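Local coordinates for protein polyhedrin (Simulium ubiquitum cypovirus, PDB 5A9A) that builds the crystalline polyhedra of an insect virus, occlusion bodies that probably embed and shelter the virus particles, and binds UTP in this crystal form, at residues D183-S188 with G192-N197; G212-Y217 with L223-S228. One frame throughout, in Å; residues are numbered along the deposited sequence.

Contact 1. Residues D183-S188 with G192-N197; sequences DNRYSS and GQVIQN
Arg185 and Val194 bring the two backbones closest, their CA atoms 7.1 Å apart, where a type I turn from Asn184 to Ser187 leans against helix 191-197. The turn is reinforced from within. Asn184 O accepts both Ser187 N and Ser187 OG, the hydroxyl at 2.7 Å and in the carbonyl plane, while Asn184 OD1 takes Tyr186 N at 3.0 Å in an Asx turn, the N-H coming from above the amide carbonyl plane.

Val194 carries the apolar contact, one methyl to each partner. Its CG1, anti to the backbone N (chi1 170°), lies 3.7 Å from both Tyr186 CE1 and Tyr186 OH, with the two side chains at about a right angle. Its CG2 serves Arg185, 3.7 Å from Arg185 CB, and it also sits over one face of the guanidinium. That layering follows from the arginine's shape: the chain is bent at chi3 (69°), which folds NE and CZ back over the methyl. Farther out, Arg185 NH2 and Gln193 NE2 stand 3.3 Å apart, the guanidinium and amide planes 69° apart. Both are donors, so they do not bond to one another. Each instead reaches the carboxylate of Asp31, NH2 as a salt bridge to OD1 and NE2 as a hydrogen bond to OD2. Gln30 OE1 takes Arg185 NH1, and Tyr186 OH has a weak bond to Gln196 NE2 of the third subunit.

The chemistry is thus divided: Val194's methyls make the direct apolar contact, while Arg185 and Gln193 meet through Asp31, and Ser188 O and Gly192 N through a water. The shared anion of Asp31 probably offsets the arginine's charge and makes the close approach of two N-H groups tolerable.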
loop_
_atom_site.group_PDB
_atom_site.type_symbol
_atom_site.label_atom_id
_atom_site.label_comp_id
_atom_site.label_asym_id
_atom_site.label_seq_id
_atom_site.Cartn_x
_atom_site.Cartn_y
_atom_site.Cartn_z
ATOM N N ASP A 183 -11.384 25.386 6.432
ATOM C CA ASP A 183 -12.200 24.390 5.746
ATOM C C ASP A 183 -11.582 23.005 5.871
ATOM O O ASP A 183 -10.681 22.645 5.114
ATOM C CB ASP A 183 -12.372 24.738 4.269
ATOM C CG ASP A 183 -13.317 23.783 3.554
ATOM O OD1 ASP A 183 -13.725 22.773 4.165
ATOM O OD2 ASP A 183 -13.659 24.038 2.380
ATOM N N ASN A 184 -12.077 22.227 6.825
ATOM C CA ASN A 184 -11.621 20.857 7.002
ATOM C C ASN A 184 -12.194 19.967 5.911
ATOM O O ASN A 184 -13.391 19.686 5.898
ATOM C CB ASN A 184 -12.048 20.332 8.370
ATOM C CG ASN A 184 -11.535 18.936 8.641
ATOM O OD1 ASN A 184 -10.703 18.413 7.898
ATOM N ND2 ASN A 184 -12.022 18.324 9.717
ATOM N N ARG A 185 -11.340 19.520 4.995
ATOM C CA ARG A 185 -11.796 18.689 3.886
ATOM C C ARG A 185 -12.071 17.250 4.320
ATOM O O ARG A 185 -12.457 16.412 3.508
ATOM C CB ARG A 185 -10.795 18.730 2.731
ATOM C CG ARG A 185 -10.915 19.996 1.895
ATOM C CD ARG A 185 -9.832 20.081 0.837
ATOM N NE ARG A 185 -9.999 19.080 -0.211
ATOM C CZ ARG A 185 -9.039 18.727 -1.062
ATOM N NH1 ARG A 185 -7.834 19.278 -0.976
ATOM N NH2 ARG A 185 -9.279 17.807 -1.990
ATOM N N TYR A 186 -11.881 16.971 5.604
ATOM C CA TYR A 186 -12.310 15.696 6.163
ATOM C C TYR A 186 -13.750 15.803 6.640
ATOM O O TYR A 186 -14.271 14.903 7.297
ATOM C CB TYR A 186 -11.363 15.249 7.273
ATOM C CG TYR A 186 -10.034 14.846 6.701
ATOM C CD1 TYR A 186 -9.874 13.607 6.097
ATOM C CD2 TYR A 186 -8.950 15.714 6.721
ATOM C CE1 TYR A 186 -8.670 13.233 5.547
ATOM C CE2 TYR A 186 -7.736 15.347 6.176
ATOM C CZ TYR A 186 -7.606 14.107 5.586
ATOM O OH TYR A 186 -6.401 13.737 5.039
ATOM N N SER A 187 -14.379 16.922 6.293
ATOM C CA SER A 187 -15.818 17.083 6.430
ATOM C C SER A 187 -16.515 16.216 5.390
ATOM O O SER A 187 -15.889 15.766 4.430
ATOM C CB SER A 187 -16.201 18.551 6.230
ATOM O OG SER A 187 -15.668 19.357 7.265
ATOM N N SER A 188 -17.811 15.988 5.578
ATOM C CA SER A 188 -18.572 15.097 4.704
ATOM C C SER A 188 -18.644 15.591 3.257
ATOM O O SER A 188 -18.813 14.790 2.337
ATOM C CB SER A 188 -19.988 14.904 5.256
ATOM O OG SER A 188 -19.951 14.386 6.575
ATOM N N GLY A 192 -14.614 12.289 0.652
ATOM C CA GLY A 192 -14.570 11.270 -0.384
ATOM C C GLY A 192 -13.460 11.552 -1.386
ATOM O O GLY A 192 -12.675 10.673 -1.745
ATOM N N GLN A 193 -13.393 12.800 -1.831
ATOM C CA GLN A 193 -12.386 13.221 -2.798
ATOM C C GLN A 193 -10.974 13.139 -2.216
ATOM O O GLN A 193 -10.040 12.709 -2.890
ATOM C CB GLN A 193 -12.679 14.645 -3.269
ATOM C CG GLN A 193 -11.573 15.266 -4.108
ATOM C CD GLN A 193 -11.931 16.656 -4.588
ATOM O OE1 GLN A 193 -13.110 16.994 -4.718
ATOM N NE2 GLN A 193 -10.916 17.475 -4.846
ATOM N N VAL A 194 -10.819 13.557 -0.964
ATOM C CA VAL A 194 -9.517 13.497 -0.308
ATOM C C VAL A 194 -9.010 12.055 -0.263
ATOM O O VAL A 194 -7.870 11.778 -0.632
ATOM C CB VAL A 194 -9.572 14.062 1.125
ATOM C CG1 VAL A 194 -8.274 13.760 1.870
ATOM C CG2 VAL A 194 -9.833 15.561 1.100
ATOM N N ILE A 195 -9.869 11.141 0.179
ATOM C CA ILE A 195 -9.493 9.738 0.320
ATOM C C ILE A 195 -9.124 9.109 -1.023
ATOM O O ILE A 195 -8.100 8.434 -1.135
ATOM C CB ILE A 195 -10.626 8.919 0.962
ATOM C CG1 ILE A 195 -10.797 9.322 2.428
ATOM C CG2 ILE A 195 -10.331 7.428 0.859
ATOM C CD1 ILE A 195 -12.089 8.840 3.053
ATOM N N GLN A 196 -9.954 9.335 -2.037
ATOM C CA GLN A 196 -9.763 8.695 -3.332
ATOM C C GLN A 196 -8.649 9.353 -4.141
ATOM O O GLN A 196 -8.065 8.725 -5.021
ATOM C CB GLN A 196 -11.070 8.711 -4.126
ATOM C CG GLN A 196 -12.175 7.878 -3.500
ATOM C CD GLN A 196 -13.436 7.848 -4.340
ATOM O OE1 GLN A 196 -13.640 8.696 -5.205
ATOM N NE2 GLN A 196 -14.286 6.860 -4.096
ATOM N N ASN A 197 -8.354 10.615 -3.845
ATOM C CA ASN A 197 -7.286 11.327 -4.543
ATOM C C ASN A 197 -5.908 11.049 -3.956
ATOM O O ASN A 197 -4.896 11.232 -4.631
ATOM C CB ASN A 197 -7.538 12.836 -4.526
ATOM C CG ASN A 197 -8.362 13.306 -5.710
ATOM O OD1 ASN A 197 -8.879 12.500 -6.483
ATOM N ND2 ASN A 197 -8.483 14.619 -5.857
HETATM O O HOH W 1 -17.389 13.000 0.700
#

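Contact 2. Residues G212-Y217 with L223-S228; sequences GDLIDY and LCYIDS
Asp227 OD1 is gripped by two backbone N-H groups, those of Ala229 and Val231, which fixes the carboxylate inside the turn of a β-hairpin that pairs strand 225-226 with strand 232-234. The contact is a helix-to-hairpin packing: one flank of helix 211-221 rests against the segment that returns from it, and Asp227 CB lies 4.2 Å from Ile215 CD1.

Tyr225 carries most of the meeting. Its CG is anti to the backbone N (chi1 -177°), which sends the ring across to the helix, where two neighbouring helix residues meet its two halves from the same side of the ring plane, Leu214 at CE1 and Ile215 at CE2. Leu214 uses the CD2 branch, 3.6 Å from Tyr225 CE1 and 3.5 Å from Tyr225 OH. Ile215 works with the base of its longer branch, Ile215 CG1 lying 3.6 Å from Tyr225 CE2, and both aliphatic chains cross the tyrosine at about a right angle. With chi2 extended (172°), Ile215 CD1 runs on from CG1 toward Asp227.

The hydroxyl of Tyr225 is not left to hydrocarbon: it hydrogen-bonds Glu211 OE2, and Ser228 OG holds the other oxygen, OE1, so the first residue of the helix ties down both the ring and the hairpin turn. Met107 of strand 105-111 backs Leu214 and Tyr225, placing the contact on the six-stranded antiparallel sheet.

The bonds from Asp216 N to Gly212 O and from Tyr217 N to Asp213 O belong to the regular helix. At its far end the packing thins to a single looser touch, Tyr217 CE2 against Leu223 CD1 at 4.5 Å.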
loop_
_atom_site.group_PDB
_atom_site.type_symbol
_atom_site.label_atom_id
_atom_site.label_comp_id
_atom_site.label_asym_id
_atom_site.label_seq_id
_atom_site.Cartn_x
_atom_site.Cartn_y
_atom_site.Cartn_z
ATOM N N GLY A 212 27.640 15.662 -4.700
ATOM C CA GLY A 212 27.547 16.555 -5.841
ATOM C C GLY A 212 26.381 16.170 -6.729
ATOM O O GLY A 212 25.596 17.023 -7.146
ATOM N N ASP A 213 26.270 14.878 -7.019
ATOM C CA ASP A 213 25.170 14.358 -7.819
ATOM C C ASP A 213 23.837 14.557 -7.096
ATOM O O ASP A 213 22.803 14.792 -7.724
ATOM C CB ASP A 213 25.386 12.870 -8.108
ATOM C CG ASP A 213 26.578 12.619 -9.019
ATOM O OD1 ASP A 213 27.324 13.581 -9.300
ATOM O OD2 ASP A 213 26.778 11.463 -9.447
ATOM N N LEU A 214 23.867 14.455 -5.771
ATOM C CA LEU A 214 22.663 14.620 -4.966
ATOM C C LEU A 214 22.184 16.070 -4.981
ATOM O O LEU A 214 20.999 16.336 -5.175
ATOM C CB LEU A 214 22.915 14.163 -3.528
ATOM C CG LEU A 214 21.761 14.365 -2.543
ATOM C CD1 LEU A 214 20.478 13.724 -3.059
ATOM C CD2 LEU A 214 22.131 13.801 -1.183
ATOM N N ILE A 215 23.107 17.005 -4.777
ATOM C CA ILE A 215 22.763 18.424 -4.822
ATOM C C ILE A 215 22.150 18.754 -6.176
ATOM O O ILE A 215 21.160 19.480 -6.263
ATOM C CB ILE A 215 23.995 19.322 -4.597
ATOM C CG1 ILE A 215 24.538 19.145 -3.178
ATOM C CG2 ILE A 215 23.634 20.779 -4.818
ATOM C CD1 ILE A 215 25.862 19.852 -2.939
ATOM N N ASP A 216 22.746 18.209 -7.230
ATOM C CA ASP A 216 22.249 18.409 -8.587
ATOM C C ASP A 216 20.800 17.930 -8.721
ATOM O O ASP A 216 19.959 18.618 -9.306
ATOM C CB ASP A 216 23.153 17.676 -9.585
ATOM C CG ASP A 216 22.843 18.025 -11.027
ATOM O OD1 ASP A 216 21.931 17.404 -11.610
ATOM O OD2 ASP A 216 23.523 18.913 -11.584
ATOM N N TYR A 217 20.512 16.750 -8.176
ATOM C CA TYR A 217 19.161 16.187 -8.220
ATOM C C TYR A 217 18.164 17.078 -7.484
ATOM O O TYR A 217 17.093 17.394 -8.001
ATOM C CB TYR A 217 19.153 14.788 -7.599
ATOM C CG TYR A 217 17.794 14.109 -7.594
ATOM C CD1 TYR A 217 17.379 13.335 -8.671
ATOM C CD2 TYR A 217 16.939 14.225 -6.504
ATOM C CE1 TYR A 217 16.146 12.706 -8.669
ATOM C CE2 TYR A 217 15.704 13.603 -6.494
ATOM C CZ TYR A 217 15.313 12.844 -7.577
ATOM O OH TYR A 217 14.086 12.218 -7.573
ATOM N N LEU A 223 13.674 20.433 -4.727
ATOM C CA LEU A 223 13.381 19.968 -3.381
ATOM C C LEU A 223 14.463 20.544 -2.484
ATOM O O LEU A 223 15.629 20.577 -2.874
ATOM C CB LEU A 223 13.416 18.440 -3.341
ATOM C CG LEU A 223 12.482 17.758 -4.343
ATOM C CD1 LEU A 223 12.747 16.263 -4.420
ATOM C CD2 LEU A 223 11.031 18.032 -3.972
ATOM N N CYS A 224 14.096 21.012 -1.295
ATOM C CA CYS A 224 15.064 21.713 -0.463
ATOM C C CYS A 224 16.155 20.760 0.008
ATOM O O CYS A 224 15.909 19.577 0.247
ATOM C CB CYS A 224 14.397 22.416 0.724
ATOM S SG CYS A 224 13.805 21.338 2.043
ATOM N N TYR A 225 17.369 21.282 0.120
ATOM C CA TYR A 225 18.504 20.473 0.528
ATOM C C TYR A 225 19.530 21.310 1.269
ATOM O O TYR A 225 19.863 22.412 0.848
ATOM C CB TYR A 225 19.167 19.823 -0.686
ATOM C CG TYR A 225 20.316 18.917 -0.307
ATOM C CD1 TYR A 225 20.080 17.656 0.228
ATOM C CD2 TYR A 225 21.633 19.321 -0.479
ATOM C CE1 TYR A 225 21.123 16.826 0.587
ATOM C CE2 TYR A 225 22.685 18.495 -0.126
ATOM C CZ TYR A 225 22.424 17.249 0.405
ATOM O OH TYR A 225 23.466 16.423 0.755
ATOM N N ILE A 226 20.022 20.768 2.377
ATOM C CA ILE A 226 21.114 21.371 3.122
ATOM C C ILE A 226 22.277 20.393 3.068
ATOM O O ILE A 226 22.136 19.237 3.466
ATOM C CB ILE A 226 20.710 21.633 4.585
ATOM C CG1 ILE A 226 19.330 22.296 4.638
ATOM C CG2 ILE A 226 21.758 22.491 5.278
ATOM C CD1 ILE A 226 18.911 22.741 6.023
ATOM N N ASP A 227 23.421 20.839 2.559
ATOM C CA ASP A 227 24.529 19.924 2.316
ATOM C C ASP A 227 25.296 19.604 3.590
ATOM O O ASP A 227 24.978 20.110 4.665
ATOM C CB ASP A 227 25.469 20.471 1.234
ATOM C CG ASP A 227 26.129 21.781 1.628
ATOM O OD1 ASP A 227 26.501 21.944 2.811
ATOM O OD2 ASP A 227 26.297 22.641 0.738
ATOM N N SER A 228 26.310 18.756 3.459
ATOM C CA SER A 228 27.057 18.253 4.608
ATOM C C SER A 228 27.782 19.357 5.376
ATOM O O SER A 228 28.211 19.149 6.511
ATOM C CB SER A 228 28.062 17.192 4.155
ATOM O OG SER A 228 28.907 17.691 3.130
#

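From the N terminus, the chain leaves strand 170-176 of the four-stranded sheet and runs through the loop that holds 183-188. Contact 1 then closes after three intervening residues, on helix 191-197. Next comes strand 201-208, an edge strand, within this chain, of the six-stranded sheet, followed by helix 211-221. Contact 2 shuts the short return from that helix to strand 225-226. The two are in series, so neither nests in nor crosses the other. The centres of contact 1 and contact 2 are 34 Å apart, on opposite sides of the chain's centre; nearest atoms of contact 1 and contact 2 are about 17 Å apart. Both reach the second subunit: Asn197 bonds its Trp140, and Leu223 packs on its Trp134.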